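Local coordinates for flavohemoprotein (PDB 4EH1) that probably detoxifies nitric oxide to nitrate with oxygen and NAD(P)H, this chain being its reductase part, which carries FAD and passes electrons toward the heme domain, at residues Q38-E43 with V99-P104; A149-K154 with Y177-A182; G202-C207 with K227-Y232. All coordinates share one frame; numbering follows the deposited sequence.

Interaction 1 of 3, residues Q38-E43 with V99-P104; sequences QYIGIE and VKLYAP. With SO4 (sulfate ion), chain E.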
loop_
_atom_site.group_PDB
_atom_site.type_symbol
_atom_site.label_atom_id
_atom_site.label_comp_id
_atom_site.label_asym_id
_atom_site.label_seq_id
_atom_site.Cartn_x
_atom_site.Cartn_y
_atom_site.Cartn_z
ATOM N N GLN A 38 -1.966 18.026 14.094
ATOM C CA GLN A 38 -0.528 18.091 14.401
ATOM C C GLN A 38 0.275 17.097 13.575
ATOM O O GLN A 38 -0.303 16.215 12.914
ATOM C CB GLN A 38 -0.245 17.915 15.885
ATOM C CG GLN A 38 -0.833 19.016 16.718
ATOM C CD GLN A 38 -0.403 18.925 18.150
ATOM O OE1 GLN A 38 -0.638 17.918 18.824
ATOM N NE2 GLN A 38 0.236 19.973 18.631
ATOM N N TYR A 39 1.598 17.252 13.592
ATOM C CA TYR A 39 2.481 16.402 12.763
ATOM C C TYR A 39 3.598 15.810 13.607
ATOM O O TYR A 39 3.945 16.352 14.659
ATOM C CB TYR A 39 3.112 17.207 11.594
ATOM C CG TYR A 39 3.822 18.454 12.068
ATOM C CD1 TYR A 39 3.167 19.669 12.114
ATOM C CD2 TYR A 39 5.134 18.395 12.540
ATOM C CE1 TYR A 39 3.807 20.816 12.606
ATOM C CE2 TYR A 39 5.775 19.513 13.024
ATOM C CZ TYR A 39 5.109 20.720 13.059
ATOM O OH TYR A 39 5.763 21.828 13.527
ATOM N N ILE A 40 4.158 14.702 13.138
ATOM C CA ILE A 40 5.362 14.172 13.738
ATOM C C ILE A 40 6.510 14.445 12.784
ATOM O O ILE A 40 6.323 15.024 11.702
ATOM C CB ILE A 40 5.254 12.645 14.107
ATOM C CG1 ILE A 40 4.686 11.801 12.954
ATOM C CG2 ILE A 40 4.321 12.446 15.277
ATOM C CD1 ILE A 40 5.701 11.405 11.917
ATOM N N GLY A 41 7.698 14.036 13.201
ATOM C CA GLY A 41 8.886 14.142 12.384
ATOM C C GLY A 41 9.398 12.763 12.009
ATOM O O GLY A 41 9.404 11.841 12.837
ATOM N N ILE A 42 9.819 12.603 10.763
ATOM C CA ILE A 42 10.444 11.361 10.342
ATOM C C ILE A 42 11.896 11.642 9.950
ATOM O O ILE A 42 12.177 12.615 9.255
ATOM C CB ILE A 42 9.716 10.743 9.136
ATOM C CG1 ILE A 42 8.277 10.330 9.516
ATOM C CG2 ILE A 42 10.486 9.534 8.597
ATOM C CD1 ILE A 42 8.193 9.111 10.450
ATOM N N GLU A 43 12.815 10.783 10.380
ATOM C CA GLU A 43 14.216 10.951 10.037
ATOM C C GLU A 43 14.796 9.681 9.446
ATOM O O GLU A 43 14.660 8.590 10.006
ATOM C CB GLU A 43 15.019 11.372 11.265
ATOM C CG GLU A 43 16.480 11.029 11.222
ATOM C CD GLU A 43 17.157 11.339 12.561
ATOM O OE1 GLU A 43 17.053 12.500 13.018
ATOM O OE2 GLU A 43 17.767 10.422 13.167
ATOM N N VAL A 99 12.125 3.266 11.348
ATOM C CA VAL A 99 12.500 4.650 11.107
ATOM C C VAL A 99 12.611 5.344 12.428
ATOM O O VAL A 99 12.187 4.814 13.424
ATOM C CB VAL A 99 11.432 5.430 10.303
ATOM C CG1 VAL A 99 11.195 4.792 8.941
ATOM C CG2 VAL A 99 10.142 5.539 11.095
ATOM N N LYS A 100 13.182 6.543 12.434
ATOM C CA LYS A 100 13.275 7.313 13.656
ATOM C C LYS A 100 12.225 8.403 13.598
ATOM O O LYS A 100 12.094 9.101 12.582
ATOM C CB LYS A 100 14.655 7.922 13.770
ATOM C CG LYS A 100 15.768 6.915 13.566
ATOM C CD LYS A 100 15.818 5.896 14.693
ATOM C CE LYS A 100 16.417 4.585 14.216
ATOM N NZ LYS A 100 16.610 3.621 15.339
ATOM N N LEU A 101 11.490 8.552 14.691
ATOM C CA LEU A 101 10.296 9.378 14.719
ATOM C C LEU A 101 10.307 10.381 15.875
ATOM O O LEU A 101 10.580 10.015 17.016
ATOM C CB LEU A 101 9.063 8.485 14.863
ATOM C CG LEU A 101 7.714 9.198 14.808
ATOM C CD1 LEU A 101 6.684 8.321 14.127
ATOM C CD2 LEU A 101 7.235 9.576 16.232
ATOM N N TYR A 102 9.937 11.625 15.577
ATOM C CA TYR A 102 9.926 12.685 16.571
ATOM C C TYR A 102 8.501 12.969 16.939
ATOM O O TYR A 102 7.621 12.814 16.122
ATOM C CB TYR A 102 10.573 13.948 16.023
ATOM C CG TYR A 102 12.043 13.788 15.875
ATOM C CD1 TYR A 102 12.583 13.178 14.741
ATOM C CD2 TYR A 102 12.910 14.222 16.870
ATOM C CE1 TYR A 102 13.967 13.019 14.595
ATOM C CE2 TYR A 102 14.295 14.079 16.728
ATOM C CZ TYR A 102 14.811 13.469 15.586
ATOM O OH TYR A 102 16.172 13.325 15.434
ATOM N N ALA A 103 8.315 13.416 18.172
ATOM C CA ALA A 103 7.028 13.503 18.848
ATOM C C ALA A 103 6.130 14.537 18.223
ATOM O O ALA A 103 6.606 15.475 17.614
ATOM C CB ALA A 103 7.280 13.869 20.316
ATOM N N PRO A 104 4.815 14.405 18.414
ATOM C CA PRO A 104 3.876 15.344 17.794
ATOM C C PRO A 104 4.072 16.804 18.197
ATOM O O PRO A 104 4.370 17.095 19.345
ATOM C CB PRO A 104 2.503 14.833 18.273
ATOM C CG PRO A 104 2.719 13.357 18.509
ATOM C CD PRO A 104 4.117 13.301 19.102
HETATM S S SO4 E . 11.433 13.526 20.488
HETATM O O1 SO4 E . 12.860 13.847 20.395
HETATM O O2 SO4 E . 11.147 12.916 21.771
HETATM O O3 SO4 E . 10.616 14.727 20.327
HETATM O O4 SO4 E . 11.046 12.541 19.489
HETATM O O HOH W 1 15.620 6.160 10.190
#
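G41 and Y102 form a hydrogen-bonded antiparallel pair between neighbouring strands 39-44 and 98-105 of the six-stranded antiparallel sheet, in the FAD-binding domain of the ferredoxin-reductase type. Backbone bonds set the register: Y102 N gives its hydrogen to G41 O at 2.8 Å, G41 N returns a longer bond to Y102 O, and E43 N reaches K100 O at 2.9 Å. Toward the start of strand 39-44, P104 has no N-H to give; its CA approaches Y39 O at 3.3 Å as a CH...O contact, and Y39 is paired through its backbone with A105. Y39 turns its own side chain away from this partner strand, to the bound FAD.

Apolar packing occupies the face that carries I42 and L101. The I40 and L101 side chains meet almost at right angles, CD1 to CD1 at 3.9 Å, and I42 CD1 fits against both L101 CD1 and V99 CG2. The branched aliphatic side chains of isoleucine, leucine and valine suit this buried layer, which L23 and I70 of other strands of the sheet complete. At the end of the contact I40 CG2 lies 3.7 Å from P104 CG, the compact, puckered proline ring meeting the isoleucine methyl carbon.

Polar contacts lie on the other face. G41, lacking a side chain, lets the Y102 ring lean across strand 39-44 with G41 O and E43 CB at its edge. E43 reaches that ring's hydroxyl because its CG stands opposite the backbone N (chi1 155°) and the chain beyond is extended. Its carboxylate also forms a salt bridge with R52, which should favour the charged form. The Y102 hydroxyl donates to E43 OE1 at 2.7 Å, coming in from above the carboxylate plane, 38° out of it.

Interaction 2 of 3, residues A149-K154 with Y177-A182; sequences ACNSAK and YRDESA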
loop_
_atom_site.group_PDB
_atom_site.type_symbol
_atom_site.label_atom_id
_atom_site.label_comp_id
_atom_site.label_asym_id
_atom_site.label_seq_id
_atom_site.Cartn_x
_atom_site.Cartn_y
_atom_site.Cartn_z
ATOM N N ALA A 149 -10.042 19.290 -3.184
ATOM C CA ALA A 149 -9.632 19.463 -4.581
ATOM C C ALA A 149 -8.409 18.601 -4.882
ATOM O O ALA A 149 -7.442 18.591 -4.135
ATOM C CB ALA A 149 -9.343 20.941 -4.885
ATOM N N CYS A 150 -8.451 17.855 -5.972
ATOM C CA CYS A 150 -7.265 17.162 -6.388
ATOM C C CYS A 150 -7.255 17.195 -7.910
ATOM O O CYS A 150 -8.146 17.774 -8.524
ATOM C CB CYS A 150 -7.202 15.737 -5.810
ATOM S SG CYS A 150 -8.662 14.749 -6.256
ATOM N N ASN A 151 -6.232 16.614 -8.528
ATOM C CA ASN A 151 -6.101 16.758 -9.964
ATOM C C ASN A 151 -7.043 15.846 -10.753
ATOM O O ASN A 151 -7.486 16.206 -11.839
ATOM C CB ASN A 151 -4.662 16.498 -10.386
ATOM C CG ASN A 151 -3.697 17.538 -9.833
ATOM O OD1 ASN A 151 -4.095 18.653 -9.516
ATOM N ND2 ASN A 151 -2.423 17.170 -9.717
ATOM N N SER A 152 -7.306 14.654 -10.217
ATOM C CA SER A 152 -8.055 13.624 -10.927
ATOM C C SER A 152 -8.431 12.462 -10.010
ATOM O O SER A 152 -7.998 12.404 -8.843
ATOM C CB SER A 152 -7.219 13.078 -12.085
ATOM O OG SER A 152 -6.073 12.386 -11.601
ATOM N N ALA A 153 -9.190 11.519 -10.568
ATOM C CA ALA A 153 -9.631 10.351 -9.826
ATOM C C ALA A 153 -8.435 9.605 -9.250
ATOM O O ALA A 153 -8.445 9.224 -8.077
ATOM C CB ALA A 153 -10.513 9.401 -10.712
ATOM N N LYS A 154 -7.394 9.405 -10.054
ATOM C CA LYS A 154 -6.243 8.655 -9.529
ATOM C C LYS A 154 -5.492 9.364 -8.398
ATOM O O LYS A 154 -4.737 8.740 -7.657
ATOM C CB LYS A 154 -5.276 8.253 -10.629
ATOM C CG LYS A 154 -4.388 9.376 -11.170
ATOM C CD LYS A 154 -3.303 8.757 -12.065
ATOM C CE LYS A 154 -2.303 9.820 -12.564
ATOM N NZ LYS A 154 -2.943 10.823 -13.479
ATOM N N TYR A 177 -12.138 17.975 -9.298
ATOM C CA TYR A 177 -10.999 17.399 -10.019
ATOM C C TYR A 177 -10.555 18.482 -10.974
ATOM O O TYR A 177 -11.361 19.007 -11.766
ATOM C CB TYR A 177 -11.388 16.151 -10.824
ATOM C CG TYR A 177 -11.676 14.872 -10.046
ATOM C CD1 TYR A 177 -11.343 14.744 -8.690
ATOM C CD2 TYR A 177 -12.266 13.771 -10.686
ATOM C CE1 TYR A 177 -11.606 13.556 -7.990
ATOM C CE2 TYR A 177 -12.542 12.590 -9.993
ATOM C CZ TYR A 177 -12.205 12.492 -8.632
ATOM O OH TYR A 177 -12.464 11.312 -7.934
ATOM N N ARG A 178 -9.286 18.852 -10.888
ATOM C CA ARG A 178 -8.771 19.921 -11.748
ATOM C C ARG A 178 -8.746 19.511 -13.222
ATOM O O ARG A 178 -8.998 20.328 -14.092
ATOM C CB ARG A 178 -7.359 20.297 -11.338
ATOM C CG ARG A 178 -6.796 21.510 -12.030
ATOM C CD ARG A 178 -5.330 21.617 -11.700
ATOM N NE ARG A 178 -4.543 20.613 -12.406
ATOM C CZ ARG A 178 -3.280 20.339 -12.111
ATOM N NH1 ARG A 178 -2.675 21.001 -11.137
ATOM N NH2 ARG A 178 -2.625 19.416 -12.791
ATOM N N ASP A 179 -8.453 18.246 -13.501
ATOM C CA ASP A 179 -8.131 17.862 -14.882
ATOM C C ASP A 179 -9.127 16.954 -15.601
ATOM O O ASP A 179 -8.899 16.591 -16.740
ATOM C CB ASP A 179 -6.743 17.216 -14.950
ATOM C CG ASP A 179 -5.655 18.136 -14.477
ATOM O OD1 ASP A 179 -5.806 19.352 -14.681
ATOM O OD2 ASP A 179 -4.660 17.646 -13.892
ATOM N N GLU A 180 -10.204 16.546 -14.948
ATOM C CA GLU A 180 -11.180 15.711 -15.646
ATOM C C GLU A 180 -12.532 15.823 -14.940
ATOM O O GLU A 180 -12.636 16.403 -13.862
ATOM C CB GLU A 180 -10.691 14.249 -15.709
ATOM C CG GLU A 180 -10.483 13.601 -14.316
ATOM C CD GLU A 180 -9.826 12.208 -14.372
ATOM O OE1 GLU A 180 -9.161 11.885 -15.382
ATOM O OE2 GLU A 180 -9.978 11.434 -13.406
ATOM N N SER A 181 -13.571 15.302 -15.569
ATOM C CA SER A 181 -14.885 15.284 -14.952
ATOM C C SER A 181 -15.122 13.887 -14.420
ATOM O O SER A 181 -14.452 12.951 -14.828
ATOM C CB SER A 181 -15.944 15.575 -16.004
ATOM O OG SER A 181 -15.905 14.544 -16.971
ATOM N N ALA A 182 -16.090 13.755 -13.520
ATOM C CA ALA A 182 -16.518 12.458 -13.039
ATOM C C ALA A 182 -17.883 12.603 -12.390
ATOM O O ALA A 182 -18.288 13.707 -12.013
ATOM C CB ALA A 182 -15.511 11.904 -12.036
HETATM O O HOH W 2 -0.167 19.626 -9.186
HETATM O O HOH W 3 -7.759 9.601 -12.937
#
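N151 turns its CG next to its own backbone N (chi1 -65°), while R178 starts with CG opposite its N and bends at chi3 (74°), and these choices lay the amide and the guanidinium side by side, pointing the same way. The planes are 27° apart and stacked, with N151 OD1 over the centre of the guanidinium, 3.2 Å from R178 CZ. Stacking, not a hydrogen bond, joins the two groups, because OD1 sits above the plane in which the N-H bonds lie. NE and NH2 direct their hydrogens to D179 instead: R178 grips its neighbour side-on, NE to OD1 and NH2 to OD2, and the salt bridge holds the guanidinium's rotation. An arginine's flat, charged head thus serves both partners at once on an exposed surface.

This is the C-terminal edge of the parallel sheet in the NAD-binding domain, where strands 144-150 and 172-177 run out into loops. The parallel bridge of C150 with Y177 is closed by R178 N to C150 O at 2.8 Å, and D179 N to N151 O, also 2.8 Å, follows it into the loop.

On the buried side Y177 spreads its ring beneath the S152-A153 peptide: S152 C stands over the centre and A153 N nearer the rim of the same face. C150 SG comes obliquely to the ring, 3.6 Å from Y177 CE1, a small polarisable group suited to a close aromatic neighbour. The hydroxyl of Y177 is hydrogen-bonded to H156, so the ring is held at its far end also. E180 lifts its extended chain along S152 CB, and OE2 accepts the hydrogen of A153 N at 2.9 Å, nearly straight but from above the carboxylate plane. A water that donates to the same OE2 accepts one from K154 N.

Interaction 3 of 3, residues G202-C207 with K227-Y232; sequences GDFYLC and KARIHY. With SO4 (sulfate ion), chain F.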
loop_
_atom_site.group_PDB
_atom_site.type_symbol
_atom_site.label_atom_id
_atom_site.label_comp_id
_atom_site.label_asym_id
_atom_site.label_seq_id
_atom_site.Cartn_x
_atom_site.Cartn_y
_atom_site.Cartn_z
ATOM N N GLY A 202 -19.422 29.389 11.129
ATOM C CA GLY A 202 -18.526 28.252 11.007
ATOM C C GLY A 202 -17.060 28.474 11.351
ATOM O O GLY A 202 -16.547 29.590 11.265
ATOM N N ASP A 203 -16.388 27.398 11.759
ATOM C CA ASP A 203 -14.928 27.363 11.782
ATOM C C ASP A 203 -14.427 26.749 10.470
ATOM O O ASP A 203 -14.831 25.643 10.111
ATOM C CB ASP A 203 -14.415 26.504 12.936
ATOM C CG ASP A 203 -14.072 27.320 14.174
ATOM O OD1 ASP A 203 -13.804 28.534 14.059
ATOM O OD2 ASP A 203 -14.045 26.730 15.271
ATOM N N PHE A 204 -13.520 27.445 9.793
ATOM C CA PHE A 204 -12.971 26.993 8.516
ATOM C C PHE A 204 -11.524 26.563 8.705
ATOM O O PHE A 204 -10.670 27.381 9.045
ATOM C CB PHE A 204 -13.074 28.115 7.457
ATOM C CG PHE A 204 -14.495 28.457 7.099
ATOM C CD1 PHE A 204 -15.292 29.184 7.982
ATOM C CD2 PHE A 204 -15.047 28.020 5.902
ATOM C CE1 PHE A 204 -16.635 29.474 7.678
ATOM C CE2 PHE A 204 -16.377 28.285 5.582
ATOM C CZ PHE A 204 -17.183 29.010 6.472
ATOM N N TYR A 205 -11.259 25.275 8.499
ATOM C CA TYR A 205 -9.905 24.753 8.586
ATOM C C TYR A 205 -9.416 24.443 7.179
ATOM O O TYR A 205 -10.117 23.777 6.405
ATOM C CB TYR A 205 -9.870 23.473 9.442
ATOM C CG TYR A 205 -10.121 23.703 10.921
ATOM C CD1 TYR A 205 -11.428 23.822 11.427
ATOM C CD2 TYR A 205 -9.071 23.754 11.820
ATOM C CE1 TYR A 205 -11.660 24.024 12.811
ATOM C CE2 TYR A 205 -9.291 23.958 13.206
ATOM C CZ TYR A 205 -10.591 24.087 13.690
ATOM O OH TYR A 205 -10.811 24.275 15.054
ATOM N N LEU A 206 -8.216 24.911 6.860
ATOM C CA LEU A 206 -7.667 24.862 5.504
ATOM C C LEU A 206 -6.272 24.237 5.485
ATOM O O LEU A 206 -5.423 24.599 6.297
ATOM C CB LEU A 206 -7.488 26.289 4.975
ATOM C CG LEU A 206 -8.685 27.103 4.487
ATOM C CD1 LEU A 206 -9.819 27.187 5.501
ATOM C CD2 LEU A 206 -8.218 28.483 4.149
ATOM N N CYS A 207 -6.003 23.341 4.539
ATOM C CA CYS A 207 -4.648 22.817 4.406
ATOM C C CYS A 207 -4.274 22.501 2.974
ATOM O O CYS A 207 -5.015 21.809 2.269
ATOM C CB CYS A 207 -4.466 21.529 5.217
ATOM S SG CYS A 207 -2.742 20.897 5.129
ATOM N N LYS A 227 -11.658 36.585 10.059
ATOM C CA LYS A 227 -10.338 36.010 9.985
ATOM C C LYS A 227 -10.093 35.111 11.180
ATOM O O LYS A 227 -9.384 34.116 11.062
ATOM C CB LYS A 227 -9.255 37.112 9.894
ATOM C CG LYS A 227 -9.115 37.967 11.170
ATOM C CD LYS A 227 -8.138 39.102 10.954
ATOM C CE LYS A 227 -7.885 39.890 12.235
ATOM N NZ LYS A 227 -6.897 39.223 13.135
ATOM N N ALA A 228 -10.681 35.462 12.328
ATOM C CA ALA A 228 -10.523 34.661 13.543
ATOM C C ALA A 228 -11.116 33.247 13.424
ATOM O O ALA A 228 -10.840 32.401 14.262
ATOM C CB ALA A 228 -11.122 35.383 14.752
ATOM N N ARG A 229 -11.915 32.996 12.382
ATOM C CA ARG A 229 -12.524 31.684 12.176
ATOM C C ARG A 229 -11.885 30.933 11.006
ATOM O O ARG A 229 -12.409 29.921 10.529
ATOM C CB ARG A 229 -14.055 31.797 12.012
ATOM C CG ARG A 229 -14.771 32.236 13.313
ATOM C CD ARG A 229 -16.316 32.245 13.214
ATOM N NE ARG A 229 -16.825 33.375 12.431
ATOM C CZ ARG A 229 -17.305 33.305 11.189
ATOM N NH1 ARG A 229 -17.379 32.141 10.542
ATOM N NH2 ARG A 229 -17.733 34.413 10.590
ATOM N N ILE A 230 -10.729 31.421 10.562
ATOM C CA ILE A 230 -9.967 30.722 9.536
ATOM C C ILE A 230 -8.715 30.165 10.155
ATOM O O ILE A 230 -7.891 30.902 10.701
ATOM C CB ILE A 230 -9.585 31.652 8.403
ATOM C CG1 ILE A 230 -10.853 32.134 7.704
ATOM C CG2 ILE A 230 -8.686 30.935 7.382
ATOM C CD1 ILE A 230 -10.654 33.316 6.823
ATOM N N HIS A 231 -8.571 28.855 10.094
ATOM C CA HIS A 231 -7.415 28.220 10.702
ATOM C C HIS A 231 -6.715 27.443 9.591
ATOM O O HIS A 231 -7.372 26.802 8.765
ATOM C CB HIS A 231 -7.856 27.284 11.829
ATOM C CG HIS A 231 -8.984 27.811 12.661
ATOM N ND1 HIS A 231 -8.784 28.524 13.828
ATOM C CD2 HIS A 231 -10.328 27.700 12.510
ATOM C CE1 HIS A 231 -9.959 28.842 14.350
ATOM N NE2 HIS A 231 -10.911 28.350 13.573
ATOM N N TYR A 232 -5.390 27.489 9.541
ATOM C CA TYR A 232 -4.749 26.978 8.348
ATOM C C TYR A 232 -3.373 26.458 8.629
ATOM O O TYR A 232 -2.732 26.856 9.596
ATOM C CB TYR A 232 -4.652 28.083 7.285
ATOM C CG TYR A 232 -3.603 29.122 7.636
ATOM C CD1 TYR A 232 -3.805 30.000 8.696
ATOM C CD2 TYR A 232 -2.420 29.223 6.923
ATOM C CE1 TYR A 232 -2.866 30.944 9.052
ATOM C CE2 TYR A 232 -1.462 30.184 7.261
ATOM C CZ TYR A 232 -1.693 31.041 8.334
ATOM O OH TYR A 232 -0.767 31.995 8.701
HETATM S S SO4 F . -3.322 28.275 13.066
HETATM O O1 SO4 F . -3.951 29.088 12.024
HETATM O O2 SO4 F . -1.867 28.435 13.022
HETATM O O3 SO4 F . -3.821 28.686 14.378
HETATM O O4 SO4 F . -3.667 26.869 12.867
#
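F204, Y205 and L206 pair in parallel with I230, H231 and Y232, the short strand axes 24° apart, through a ladder in which F204 N meets R229 O, H231 N meets F204 O and L206 N meets H231 O, each at 2.8 Å.

On the face of Y205 and H231 the rings form an offset stack with centroids 4.5 Å apart and planes at 24°, H231 CD2 sitting over the centre of the tyrosine. With CG beside the backbone N (chi1 -39°), the imidazole lies across Y205 and sends NE2 back to D203. That bond to D203 OD1 is 2.9 Å long and very straight, and it runs in the imidazole plane while meeting the carboxylate from well above its own plane. Histidine fits here because one flat group can stack and donate together. D203 also holds salt bridges with R113 and R115, which fix the carboxylate that receives the NE2 hydrogen.

At the start of the pair R229 runs its chain past the carbonyl of G202, bent at chi3, and NH1 donates to G202 O at 2.8 Å on a lone pair, in both the carbonyl and guanidinium planes. NH1 has a second acceptor in the backbone O of I199.

On the opposite face the contact is apolar. L206 touches I230 CG2 through CD2 (4.1 Å) and Y232 CB through its own CB, while F204 and L206 also pack under helix 210-223. A sulfate, probably from the crystallisation liquor, takes a hydrogen from Y232 N.

Strand 203-208, helix 210-223 and strand 230-234 make up a beta-alpha-beta unit at the edge of the parallel NAD-binding sheet, its last strand leading into the FAD-contacting C-terminal tail.

Interaction 1 belongs to the antiparallel FAD-binding sheet, whereas interactions 2 and 3 both reach the parallel NAD-binding sheet, their centres 24 Å apart. Interactions 1 and 2 lie on opposite sides of the chain's centre, with nearest atoms about 19 Å apart. Each contact is partly buried, but interactions 1 and 3 rest on regular strand ladders with an apolar face set against a polar one. Interaction 2 joins loop ends, and there a bridge soon gives way to side-chain grips, charge and water. Half or more of the touching residues are buried in interactions 1 and 3, whereas interaction 2 lies nearer the surface, with R178 and D179 exposed on its outer side.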